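Local coordinates for protein leucine--tRNA ligase (Agrobacterium radiobacter, PDB 5AH5) that probably joins leucine to its cognate tRNA at the expense of ATP, as a class I aminoacyl-tRNA synthetase, and is also associated with aminoacyl-tRNA editing, at residues Glu37-Thr42 with Gly76-Gly81; Gln64-Tyr69 with Glu739-Ile744; Arg596-Phe601 with Ser614-Met619. All coordinates share one frame; numbering follows the deposited sequence.

Contact 1: Glu37-Thr42 with Gly76-Gly81. With LSS (5'-O-(L-leucylsulfamoyl)adenosine), chain I.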
loop_
_atom_site.group_PDB
_atom_site.type_symbol
_atom_site.label_atom_id
_atom_site.label_comp_id
_atom_site.label_asym_id
_atom_site.label_seq_id
_atom_site.Cartn_x
_atom_site.Cartn_y
_atom_site.Cartn_z
ATOM N N GLU B 37 5.571 -0.420 -6.772
ATOM C CA GLU B 37 5.427 0.578 -5.751
ATOM C C GLU B 37 4.234 1.449 -6.142
ATOM O O GLU B 37 3.806 1.478 -7.324
ATOM C CB GLU B 37 6.612 1.507 -5.752
ATOM C CG GLU B 37 7.985 0.904 -5.559
ATOM C CD GLU B 37 8.741 0.758 -6.835
ATOM O OE1 GLU B 37 8.506 1.570 -7.763
ATOM O OE2 GLU B 37 9.619 -0.164 -6.904
ATOM N N MET B 38 3.713 2.172 -5.163
ATOM C CA MET B 38 2.564 3.054 -5.417
ATOM C C MET B 38 2.957 4.189 -6.329
ATOM O O MET B 38 3.799 5.045 -5.983
ATOM C CB MET B 38 1.919 3.539 -4.128
ATOM C CG MET B 38 1.170 2.465 -3.406
ATOM S SD MET B 38 0.472 3.185 -1.921
ATOM C CE MET B 38 0.034 1.752 -0.996
ATOM N N PHE B 39 2.415 4.134 -7.562
ATOM C CA PHE B 39 2.747 5.138 -8.615
ATOM C C PHE B 39 2.365 6.568 -8.207
ATOM O O PHE B 39 1.467 6.748 -7.427
ATOM C CB PHE B 39 2.273 4.675 -10.018
ATOM C CG PHE B 39 0.780 4.828 -10.335
ATOM C CD1 PHE B 39 -0.218 4.687 -9.382
ATOM C CD2 PHE B 39 0.376 4.968 -11.669
ATOM C CE1 PHE B 39 -1.538 4.770 -9.742
ATOM C CE2 PHE B 39 -0.960 5.052 -12.011
ATOM C CZ PHE B 39 -1.920 4.921 -11.073
ATOM N N PRO B 40 3.185 7.547 -8.532
ATOM C CA PRO B 40 3.004 8.851 -7.990
ATOM C C PRO B 40 1.945 9.750 -8.713
ATOM O O PRO B 40 1.757 9.628 -9.911
ATOM C CB PRO B 40 4.343 9.481 -8.190
ATOM C CG PRO B 40 4.857 8.882 -9.389
ATOM C CD PRO B 40 4.344 7.479 -9.392
ATOM N N TYR B 41 1.332 10.675 -7.977
ATOM C CA TYR B 41 0.496 11.740 -8.598
ATOM C C TYR B 41 1.390 12.674 -9.365
ATOM O O TYR B 41 2.458 13.098 -8.915
ATOM C CB TYR B 41 -0.305 12.533 -7.551
ATOM C CG TYR B 41 -1.414 11.726 -6.860
ATOM C CD1 TYR B 41 -2.448 11.155 -7.610
ATOM C CD2 TYR B 41 -1.436 11.541 -5.461
ATOM C CE1 TYR B 41 -3.468 10.480 -7.022
ATOM C CE2 TYR B 41 -2.493 10.820 -4.857
ATOM C CZ TYR B 41 -3.464 10.269 -5.640
ATOM O OH TYR B 41 -4.499 9.523 -5.116
ATOM N N THR B 42 0.914 13.131 -10.498
ATOM C CA THR B 42 1.684 14.079 -11.274
ATOM C C THR B 42 1.381 15.519 -10.833
ATOM O O THR B 42 0.959 16.368 -11.660
ATOM C CB THR B 42 1.396 13.869 -12.782
ATOM O OG1 THR B 42 -0.024 13.947 -12.986
ATOM C CG2 THR B 42 1.880 12.509 -13.170
ATOM N N GLY B 76 4.601 4.228 -13.848
ATOM C CA GLY B 76 3.687 5.016 -14.657
ATOM C C GLY B 76 3.136 6.095 -13.734
ATOM O O GLY B 76 3.671 6.322 -12.635
ATOM N N TRP B 77 2.090 6.753 -14.183
ATOM C CA TRP B 77 1.777 8.121 -13.730
ATOM C C TRP B 77 0.320 8.197 -13.339
ATOM O O TRP B 77 -0.546 7.943 -14.163
ATOM C CB TRP B 77 2.109 9.070 -14.872
ATOM C CG TRP B 77 3.516 8.794 -15.367
ATOM C CD1 TRP B 77 3.859 8.216 -16.545
ATOM C CD2 TRP B 77 4.745 8.920 -14.619
ATOM N NE1 TRP B 77 5.208 8.133 -16.666
ATOM C CE2 TRP B 77 5.788 8.534 -15.476
ATOM C CE3 TRP B 77 5.061 9.350 -13.329
ATOM C CZ2 TRP B 77 7.123 8.507 -15.067
ATOM C CZ3 TRP B 77 6.423 9.364 -12.920
ATOM C CH2 TRP B 77 7.431 8.939 -13.784
ATOM N N ASP B 78 0.057 8.510 -12.071
ATOM C CA ASP B 78 -1.312 8.734 -11.555
ATOM C C ASP B 78 -1.634 10.238 -11.861
ATOM O O ASP B 78 -1.406 11.114 -11.055
ATOM C CB ASP B 78 -1.344 8.383 -10.082
ATOM C CG ASP B 78 -2.707 7.971 -9.567
ATOM O OD1 ASP B 78 -3.683 7.972 -10.326
ATOM O OD2 ASP B 78 -2.793 7.591 -8.352
ATOM N N SER B 79 -2.194 10.513 -13.058
ATOM C CA SER B 79 -2.169 11.801 -13.592
ATOM C C SER B 79 -3.522 12.513 -13.748
ATOM O O SER B 79 -3.521 13.599 -14.256
ATOM C CB SER B 79 -1.340 11.758 -14.895
ATOM O OG SER B 79 -1.658 10.658 -15.673
ATOM N N PHE B 80 -4.642 11.914 -13.327
ATOM C CA PHE B 80 -5.947 12.527 -13.351
ATOM C C PHE B 80 -6.430 12.871 -11.921
ATOM O O PHE B 80 -5.858 12.426 -10.899
ATOM C CB PHE B 80 -7.003 11.585 -13.977
ATOM C CG PHE B 80 -7.299 11.814 -15.495
ATOM C CD1 PHE B 80 -7.264 13.068 -16.097
ATOM C CD2 PHE B 80 -7.731 10.744 -16.267
ATOM C CE1 PHE B 80 -7.566 13.240 -17.449
ATOM C CE2 PHE B 80 -8.088 10.920 -17.597
ATOM C CZ PHE B 80 -7.999 12.151 -18.198
ATOM N N GLY B 81 -7.474 13.688 -11.891
ATOM C CA GLY B 81 -8.159 14.066 -10.699
ATOM C C GLY B 81 -7.493 15.153 -9.907
ATOM O O GLY B 81 -6.610 15.848 -10.365
HETATM C C1 LSS I . 0.003 8.511 -4.406
HETATM N N1 LSS I . 7.964 9.630 2.751
HETATM O O1 LSS I . -0.131 8.426 -3.205
HETATM S S1 LSS I . 1.930 10.033 -4.192
HETATM C C2 LSS I . 7.756 8.371 2.370
HETATM N N2 LSS I . 0.935 9.248 -4.982
HETATM O O2 LSS I . 3.446 6.949 0.422
HETATM N N3 LSS I . 6.964 8.040 1.326
HETATM O O3 LSS I . 3.592 5.121 -1.638
HETATM C C4 LSS I . 6.362 9.035 0.634
HETATM N N4 LSS I . -0.896 8.229 -6.719
HETATM O O4 LSS I . 5.281 7.826 -2.482
HETATM C C5 LSS I . 6.472 10.360 1.040
HETATM O O5 LSS I . 2.815 8.999 -3.357
HETATM C C6 LSS I . 7.270 10.651 2.133
HETATM N N6 LSS I . 7.430 11.950 2.496
HETATM C C7 LSS I . -1.829 5.373 -5.902
HETATM N N7 LSS I . 5.723 11.115 0.196
HETATM C C8 LSS I . 5.109 10.278 -0.685
HETATM C C9 LSS I . -0.830 6.264 -5.160
HETATM N N9 LSS I . 5.534 9.014 -0.423
HETATM C CA LSS I . -0.964 7.792 -5.300
HETATM C C10 LSS I . -3.213 5.530 -5.251
HETATM C C11 LSS I . -1.271 3.905 -5.897
HETATM O O1A LSS I . 1.469 10.992 -3.177
HETATM C C21 LSS I . 5.119 7.787 -1.074
HETATM C C22 LSS I . 3.678 7.490 -0.847
HETATM C C23 LSS I . 3.351 6.514 -1.979
HETATM C C24 LSS I . 4.276 7.021 -3.066
HETATM C C25 LSS I . 3.587 8.001 -4.018
HETATM O O2A LSS I . 2.911 10.679 -5.037
HETATM O O HOH W 1 -5.377 7.652 -7.543
#

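Contact 2: Gln64-Tyr69 with Glu739-Ile744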
loop_
_atom_site.group_PDB
_atom_site.type_symbol
_atom_site.label_atom_id
_atom_site.label_comp_id
_atom_site.label_asym_id
_atom_site.label_seq_id
_atom_site.Cartn_x
_atom_site.Cartn_y
_atom_site.Cartn_z
ATOM N N GLN B 64 16.441 -9.723 -7.578
ATOM C CA GLN B 64 15.617 -10.808 -8.089
ATOM C C GLN B 64 15.968 -11.087 -9.526
ATOM O O GLN B 64 16.010 -12.232 -9.926
ATOM C CB GLN B 64 14.134 -10.574 -7.945
ATOM C CG GLN B 64 13.643 -10.413 -6.543
ATOM C CD GLN B 64 13.784 -11.698 -5.743
ATOM O OE1 GLN B 64 14.892 -12.126 -5.474
ATOM N NE2 GLN B 64 12.683 -12.269 -5.340
ATOM N N ILE B 65 16.344 -10.071 -10.257
ATOM C CA ILE B 65 16.884 -10.295 -11.579
ATOM C C ILE B 65 18.181 -11.126 -11.581
ATOM O O ILE B 65 18.336 -12.061 -12.366
ATOM C CB ILE B 65 17.119 -8.979 -12.310
ATOM C CG1 ILE B 65 15.756 -8.319 -12.634
ATOM C CG2 ILE B 65 17.987 -9.185 -13.543
ATOM C CD1 ILE B 65 15.824 -6.905 -13.143
ATOM N N ALA B 66 19.140 -10.726 -10.777
ATOM C CA ALA B 66 20.362 -11.527 -10.591
ATOM C C ALA B 66 20.097 -12.953 -10.171
ATOM O O ALA B 66 20.887 -13.828 -10.527
ATOM C CB ALA B 66 21.337 -10.863 -9.630
ATOM N N ARG B 67 19.014 -13.199 -9.439
ATOM C CA ARG B 67 18.662 -14.528 -9.002
ATOM C C ARG B 67 17.900 -15.353 -10.026
ATOM O O ARG B 67 17.310 -16.368 -9.645
ATOM C CB ARG B 67 17.892 -14.493 -7.678
ATOM C CG ARG B 67 18.808 -14.133 -6.484
ATOM C CD ARG B 67 18.004 -13.802 -5.268
ATOM N NE ARG B 67 17.621 -14.979 -4.593
ATOM C CZ ARG B 67 16.487 -15.227 -3.958
ATOM N NH1 ARG B 67 15.480 -14.353 -3.840
ATOM N NH2 ARG B 67 16.392 -16.391 -3.357
ATOM N N GLY B 68 17.844 -14.886 -11.284
ATOM C CA GLY B 68 17.171 -15.626 -12.369
ATOM C C GLY B 68 15.655 -15.422 -12.538
ATOM O O GLY B 68 15.056 -15.968 -13.486
ATOM N N TYR B 69 15.014 -14.633 -11.662
ATOM C CA TYR B 69 13.593 -14.383 -11.833
ATOM C C TYR B 69 13.354 -13.521 -13.139
ATOM O O TYR B 69 14.221 -12.728 -13.564
ATOM C CB TYR B 69 12.964 -13.682 -10.627
ATOM C CG TYR B 69 12.867 -14.467 -9.357
ATOM C CD1 TYR B 69 13.930 -14.494 -8.450
ATOM C CD2 TYR B 69 11.722 -15.174 -9.046
ATOM C CE1 TYR B 69 13.832 -15.226 -7.255
ATOM C CE2 TYR B 69 11.593 -15.875 -7.866
ATOM C CZ TYR B 69 12.655 -15.925 -6.994
ATOM O OH TYR B 69 12.515 -16.604 -5.856
ATOM N N GLU B 739 25.117 -10.391 -13.808
ATOM C CA GLU B 739 25.859 -11.578 -13.337
ATOM C C GLU B 739 24.876 -12.351 -12.463
ATOM O O GLU B 739 24.110 -11.744 -11.753
ATOM C CB GLU B 739 27.105 -11.114 -12.602
ATOM C CG GLU B 739 28.122 -12.178 -12.262
ATOM C CD GLU B 739 28.828 -12.798 -13.469
ATOM O OE1 GLU B 739 29.173 -12.106 -14.445
ATOM O OE2 GLU B 739 29.088 -14.014 -13.392
ATOM N N PRO B 740 24.822 -13.693 -12.572
ATOM C CA PRO B 740 24.036 -14.454 -11.599
ATOM C C PRO B 740 24.373 -14.078 -10.127
ATOM O O PRO B 740 25.537 -13.787 -9.788
ATOM C CB PRO B 740 24.362 -15.937 -11.898
ATOM C CG PRO B 740 25.156 -15.937 -13.140
ATOM C CD PRO B 740 25.653 -14.539 -13.436
ATOM N N TRP B 741 23.344 -14.046 -9.290
ATOM C CA TRP B 741 23.497 -13.649 -7.913
ATOM C C TRP B 741 24.355 -14.734 -7.195
ATOM O O TRP B 741 24.227 -15.908 -7.496
ATOM C CB TRP B 741 22.149 -13.586 -7.273
ATOM C CG TRP B 741 22.120 -13.146 -5.831
ATOM C CD1 TRP B 741 21.746 -13.904 -4.761
ATOM C CD2 TRP B 741 22.335 -11.807 -5.322
ATOM N NE1 TRP B 741 21.776 -13.142 -3.619
ATOM C CE2 TRP B 741 22.173 -11.867 -3.929
ATOM C CE3 TRP B 741 22.748 -10.601 -5.897
ATOM C CZ2 TRP B 741 22.338 -10.738 -3.099
ATOM C CZ3 TRP B 741 22.945 -9.477 -5.062
ATOM C CH2 TRP B 741 22.733 -9.564 -3.681
ATOM N N PRO B 742 25.199 -14.336 -6.236
ATOM C CA PRO B 742 25.989 -15.376 -5.579
ATOM C C PRO B 742 25.144 -16.365 -4.821
ATOM O O PRO B 742 24.063 -16.014 -4.258
ATOM C CB PRO B 742 26.846 -14.598 -4.587
ATOM C CG PRO B 742 26.825 -13.199 -5.049
ATOM C CD PRO B 742 25.528 -12.996 -5.754
ATOM N N THR B 743 25.654 -17.583 -4.749
ATOM C CA THR B 743 25.059 -18.651 -3.945
ATOM C C THR B 743 26.043 -19.144 -2.872
ATOM O O THR B 743 27.241 -19.159 -3.092
ATOM C CB THR B 743 24.643 -19.823 -4.851
ATOM O OG1 THR B 743 25.793 -20.322 -5.523
ATOM C CG2 THR B 743 23.634 -19.336 -5.927
ATOM N N ILE B 744 25.509 -19.568 -1.733
ATOM C CA ILE B 744 26.327 -20.102 -0.663
ATOM C C ILE B 744 27.091 -21.360 -1.142
ATOM O O ILE B 744 26.499 -22.278 -1.671
ATOM C CB ILE B 744 25.486 -20.411 0.559
ATOM C CG1 ILE B 744 25.045 -19.111 1.221
ATOM C CG2 ILE B 744 26.304 -21.214 1.574
ATOM C CD1 ILE B 744 23.939 -19.297 2.244
#

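Contact 3: Arg596-Phe601 with Ser614-Met619. With nucleotides of chain D.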
loop_
_atom_site.group_PDB
_atom_site.type_symbol
_atom_site.label_atom_id
_atom_site.label_comp_id
_atom_site.label_asym_id
_atom_site.label_seq_id
_atom_site.Cartn_x
_atom_site.Cartn_y
_atom_site.Cartn_z
ATOM N N ARG B 596 20.702 6.786 -2.189
ATOM C CA ARG B 596 19.844 5.633 -2.022
ATOM C C ARG B 596 20.274 4.775 -0.795
ATOM O O ARG B 596 19.408 4.306 -0.025
ATOM C CB ARG B 596 19.911 4.784 -3.261
ATOM C CG ARG B 596 19.303 5.449 -4.507
ATOM C CD ARG B 596 19.651 4.679 -5.763
ATOM N NE ARG B 596 19.273 3.278 -5.635
ATOM C CZ ARG B 596 19.077 2.433 -6.651
ATOM N NH1 ARG B 596 19.111 2.833 -7.924
ATOM N NH2 ARG B 596 18.782 1.175 -6.383
ATOM N N CYS B 597 21.576 4.585 -0.647
ATOM C CA CYS B 597 22.119 3.776 0.524
ATOM C C CYS B 597 21.894 4.447 1.877
ATOM O O CYS B 597 21.576 3.755 2.839
ATOM C CB CYS B 597 23.599 3.497 0.331
ATOM S SG CYS B 597 23.886 2.217 -0.927
ATOM N N TYR B 598 21.978 5.784 1.952
ATOM C CA TYR B 598 21.574 6.500 3.189
ATOM C C TYR B 598 20.152 6.236 3.531
ATOM O O TYR B 598 19.860 5.909 4.671
ATOM C CB TYR B 598 21.863 8.001 3.107
ATOM C CG TYR B 598 21.260 8.922 4.179
ATOM C CD1 TYR B 598 21.665 8.865 5.537
ATOM C CD2 TYR B 598 20.275 9.852 3.848
ATOM C CE1 TYR B 598 21.115 9.735 6.500
ATOM C CE2 TYR B 598 19.738 10.711 4.813
ATOM C CZ TYR B 598 20.162 10.636 6.142
ATOM O OH TYR B 598 19.624 11.513 7.070
ATOM N N LEU B 599 19.224 6.360 2.579
ATOM C CA LEU B 599 17.815 6.070 2.902
ATOM C C LEU B 599 17.572 4.649 3.314
ATOM O O LEU B 599 16.617 4.360 4.059
ATOM C CB LEU B 599 16.868 6.394 1.729
ATOM C CG LEU B 599 16.783 7.921 1.448
ATOM C CD1 LEU B 599 16.268 8.157 0.019
ATOM C CD2 LEU B 599 15.897 8.601 2.476
ATOM N N LEU B 600 18.306 3.728 2.721
ATOM C CA LEU B 600 18.055 2.330 3.011
ATOM C C LEU B 600 18.752 1.909 4.355
ATOM O O LEU B 600 18.245 1.077 5.060
ATOM C CB LEU B 600 18.515 1.434 1.847
ATOM C CG LEU B 600 17.673 1.484 0.532
ATOM C CD1 LEU B 600 18.115 0.356 -0.373
ATOM C CD2 LEU B 600 16.214 1.325 0.821
ATOM N N PHE B 601 19.898 2.473 4.644
ATOM C CA PHE B 601 20.670 2.124 5.856
ATOM C C PHE B 601 20.242 2.920 7.114
ATOM O O PHE B 601 20.533 2.521 8.208
ATOM C CB PHE B 601 22.163 2.294 5.557
ATOM C CG PHE B 601 23.076 2.014 6.727
ATOM C CD1 PHE B 601 23.224 0.730 7.216
ATOM C CD2 PHE B 601 23.865 3.048 7.282
ATOM C CE1 PHE B 601 24.083 0.467 8.300
ATOM C CE2 PHE B 601 24.760 2.797 8.324
ATOM C CZ PHE B 601 24.867 1.500 8.848
ATOM N N SER B 614 22.971 16.923 4.133
ATOM C CA SER B 614 24.326 16.439 4.295
ATOM C C SER B 614 24.337 14.988 4.798
ATOM O O SER B 614 25.389 14.419 4.866
ATOM C CB SER B 614 25.078 17.334 5.284
ATOM O OG SER B 614 24.688 17.015 6.616
ATOM N N GLY B 615 23.181 14.420 5.175
ATOM C CA GLY B 615 23.060 13.034 5.651
ATOM C C GLY B 615 23.736 11.916 4.822
ATOM O O GLY B 615 24.225 11.014 5.373
ATOM N N PRO B 616 23.694 11.959 3.477
ATOM C CA PRO B 616 24.434 11.039 2.652
ATOM C C PRO B 616 25.927 11.156 2.665
ATOM O O PRO B 616 26.566 10.326 2.035
ATOM C CB PRO B 616 23.971 11.393 1.224
ATOM C CG PRO B 616 22.665 12.026 1.405
ATOM C CD PRO B 616 22.797 12.802 2.663
ATOM N N GLN B 617 26.509 12.152 3.329
ATOM C CA GLN B 617 27.960 12.286 3.356
ATOM C C GLN B 617 28.654 11.016 3.973
ATOM O O GLN B 617 29.665 10.546 3.447
ATOM C CB GLN B 617 28.365 13.573 4.098
ATOM C CG GLN B 617 29.866 13.862 4.194
ATOM C CD GLN B 617 30.599 13.818 2.853
ATOM O OE1 GLN B 617 31.167 12.768 2.427
ATOM N NE2 GLN B 617 30.609 14.949 2.175
ATOM N N ALA B 618 28.088 10.486 5.037
ATOM C CA ALA B 618 28.652 9.326 5.703
ATOM C C ALA B 618 28.594 8.048 4.786
ATOM O O ALA B 618 29.565 7.318 4.669
ATOM C CB ALA B 618 27.953 9.114 7.013
ATOM N N MET B 619 27.514 7.878 4.033
ATOM C CA MET B 619 27.473 6.786 3.078
ATOM C C MET B 619 28.445 6.977 1.923
ATOM O O MET B 619 29.073 6.033 1.413
ATOM C CB MET B 619 26.061 6.624 2.572
ATOM C CG MET B 619 25.795 5.356 1.857
ATOM S SD MET B 619 26.272 3.849 2.775
ATOM C CE MET B 619 25.079 3.764 4.056
ATOM P P A D 25 30.687 -0.270 10.706
ATOM O OP1 A D 25 31.751 -0.283 9.723
ATOM O OP2 A D 25 30.900 -0.083 12.135
ATOM O "O5'" A D 25 29.607 0.831 10.272
ATOM C "C5'" A D 25 29.751 2.168 10.643
ATOM C "C4'" A D 25 28.455 2.901 10.449
ATOM O "O4'" A D 25 27.425 2.236 11.214
ATOM C "C3'" A D 25 28.525 4.314 11.008
ATOM O "O3'" A D 25 29.017 5.209 10.043
ATOM C "C2'" A D 25 27.108 4.581 11.452
ATOM O "O2'" A D 25 26.267 5.086 10.470
ATOM C "C1'" A D 25 26.655 3.195 11.908
ATOM N N9 A D 25 26.810 2.976 13.339
ATOM C C8 A D 25 27.644 2.103 14.002
ATOM N N7 A D 25 27.487 2.115 15.303
ATOM C C5 A D 25 26.515 3.084 15.515
ATOM C C6 A D 25 25.906 3.574 16.682
ATOM N N6 A D 25 26.204 3.142 17.903
ATOM N N1 A D 25 24.936 4.513 16.544
ATOM C C2 A D 25 24.631 4.938 15.312
ATOM N N3 A D 25 25.140 4.558 14.143
ATOM C C4 A D 25 26.058 3.590 14.312
ATOM P P C D 24 30.361 -4.772 14.275
ATOM O OP1 C D 24 31.457 -5.371 13.536
ATOM O OP2 C D 24 30.535 -3.941 15.444
ATOM O "O5'" C D 24 29.575 -3.796 13.261
ATOM C "C5'" C D 24 29.244 -4.228 11.927
ATOM C "C4'" C D 24 28.335 -3.196 11.245
ATOM O "O4'" C D 24 27.020 -3.226 11.845
ATOM C "C3'" C D 24 28.752 -1.756 11.409
ATOM O "O3'" C D 24 29.855 -1.550 10.534
ATOM C "C2'" C D 24 27.459 -1.043 11.106
ATOM O "O2'" C D 24 27.018 -1.129 9.760
ATOM C "C1'" C D 24 26.476 -1.932 11.855
ATOM N N1 C D 24 26.245 -1.510 13.237
ATOM C C2 C D 24 25.392 -0.432 13.430
ATOM O O2 C D 24 24.853 0.084 12.435
ATOM N N3 C D 24 25.159 0.011 14.681
ATOM C C4 C D 24 25.769 -0.573 15.723
ATOM N N4 C D 24 25.478 -0.133 16.953
ATOM C C5 C D 24 26.690 -1.646 15.547
ATOM C C6 C D 24 26.896 -2.079 14.299
#

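Contact 1: Glu37-Thr42 with Gly76-Gly81
Asp-78 lies flat over the ring of Phe-39 and binds the leucyl amino group of the sulfamoyl adenylate analogue, while the edge of the same ring meets C11 of the leucyl side chain. CB of Asp-78 stands 3.6 Å from the centroid of the Phe-39 ring, and carboxylate and ring planes are only 15° apart. With CG of Asp-78 anti to its own nitrogen (chi1 -154°), the carboxylate runs between the rings of Phe-39 and Tyr-41. There OD2 receives a short 2.6 Å bond from ligand N4, and a water donates a second. N4 stands 3.2 Å above the plane of the Tyr-41 ring, over its centre, held by two hydrogen bonds, to Asp-78 OD2 and Phe-39 O.

A single beta bridge between Tyr-41 and Asp-78 ties the backbones: Asp-78 N donates to Pro-40 O (3.0 Å) and Thr-42 N to Asp-78 O (3.1 Å). Beyond it, CG2 of Thr-42 rests 3.8 Å from CB of Trp-77, whose indole NH bonds Glu-122. OG1 of Thr-42, 3.1 Å from CA of Ser-79, is buried without a polar partner. Pro-40 to Thr-42 open the predicted HIGH region, the class I signature, in the loop after strand 32-37. The chemistry is that of an amino-acid pocket: a buried carboxylate, backed by an aromatic ring and fixed through its own backbone, probably favours the charged ammonium of leucine.

Contact 2: Gln64-Tyr69 with Glu739-Ile744
Ala-66, in the last turn of helix 48-66, meets Trp-741 of an extended loop at the closest backbone approach of the two segments. Here the packing is tight. Trp-741 N donates to Ala-66 O at 2.8 Å, and the methyl of Ala-66 sits 3.7 Å from CB of Trp-741 and also touches the carbonyl O of Glu-739.

Arg-67 passes obliquely across the indole: CG lies 3.4 Å from CD1 of Trp-741, and CD stands over the face of the five-membered ring in a CH-pi contact. A bend at chi3 (83°) then turns the guanidinium, its plane 66° from that of the indole, to its polar partners: NH1 gives a 2.8 Å bond to a lone pair of Gln-64 OE1 and forms a salt bridge with Glu-674. The loose side is exposed Pro-740, whose nearest approach is a CA-H...O contact to Ala-66 O, whereas Trp-741 is buried against helices 653-674 and 701-715 and bonds through NE1 to Thr-670.

A Schellman motif with Gly-68 as its C-prime residue ends the helix just here. It serves the carbonyls of Gln-64 and Ile-65, and Trp-741 N takes the next one, Ala-66 O. The catalytic part of the chain is thereby joined to the anticodon-binding family region through a main-chain bond and an arginine whose methylenes pack on the indole while NH1 bonds Gln-64 and Glu-674.

Contact 3: Arg596-Phe601 with Ser614-Met619
Tyr-598 lays its ring across the backbone of Gly-615, where a type I beta turn, Ser-614 to Gln-617, leads into helix 617-632; the ring, carried on helix 592-601, packs on that turn. The turn offers a shallow hollow, because Gly-615 has no side chain and its CA and carbonyl can lie directly against the ring face. The aromatic disc fills that hollow: CA of Gly-615 lies 4.0 Å from the ring centroid, over the face, while the carbonyl O of Gly-615 comes to 3.3 Å from CD1 of Tyr-598. The backbone nitrogen of Pro-616 sits over the same face nearer the rim, and CG of Pro-616 flanks CD2 of the tyrosine at 4.1 Å.

Met-619 is the opposing bump, entering the groove between Cys-597 and Phe-601, which lie one helical turn apart. Its CG, placed anti to the backbone nitrogen (chi1 -166°), presses against CB of Cys-597 at 3.3 Å, tighter than an ordinary van der Waals contact. Successive bends at chi2 and chi3 then carry the thioether on from Cys-597 to Phe-601, where CE of Met-619 is 3.5 Å from CD2 of the phenyl ring. No hydrogen bond crosses between the two segments; van der Waals and CH-pi contacts do the joining.

Phe-601 also marks where protein gives way to tRNA. It touches Ile-682 and Met-686 of helix 678-695, while Ala-618 packs on a sugar of the bound RNA. The phenyl ring meets two riboses of chain D, its edge bringing CE2 of Phe-601 to 3.5 Å from O2' of A25, with CZ at the same distance from O2' of C24.

Overall arrangement
Three places in one synthetase illustrate how contact chemistry follows position. Contacts 1 and 3 are buried, yet contact 1 combines a ligand-binding carboxylate and a backbone bridge with aromatic packing, whereas contact 3 relies on shape and apolar side chains beside the tRNA. Contact 2 lies nearer the surface and mixes the two styles. Helix 48-66 relates all three: it follows the loop of contact 1, its last turn supplies Ala-66 to contact 2, and its middle touches helix 592-601 of contact 3. None of the contacts touch; their centres are about 31 Å (1 and 2), 26 Å (1 and 3) and 25 Å (2 and 3) apart.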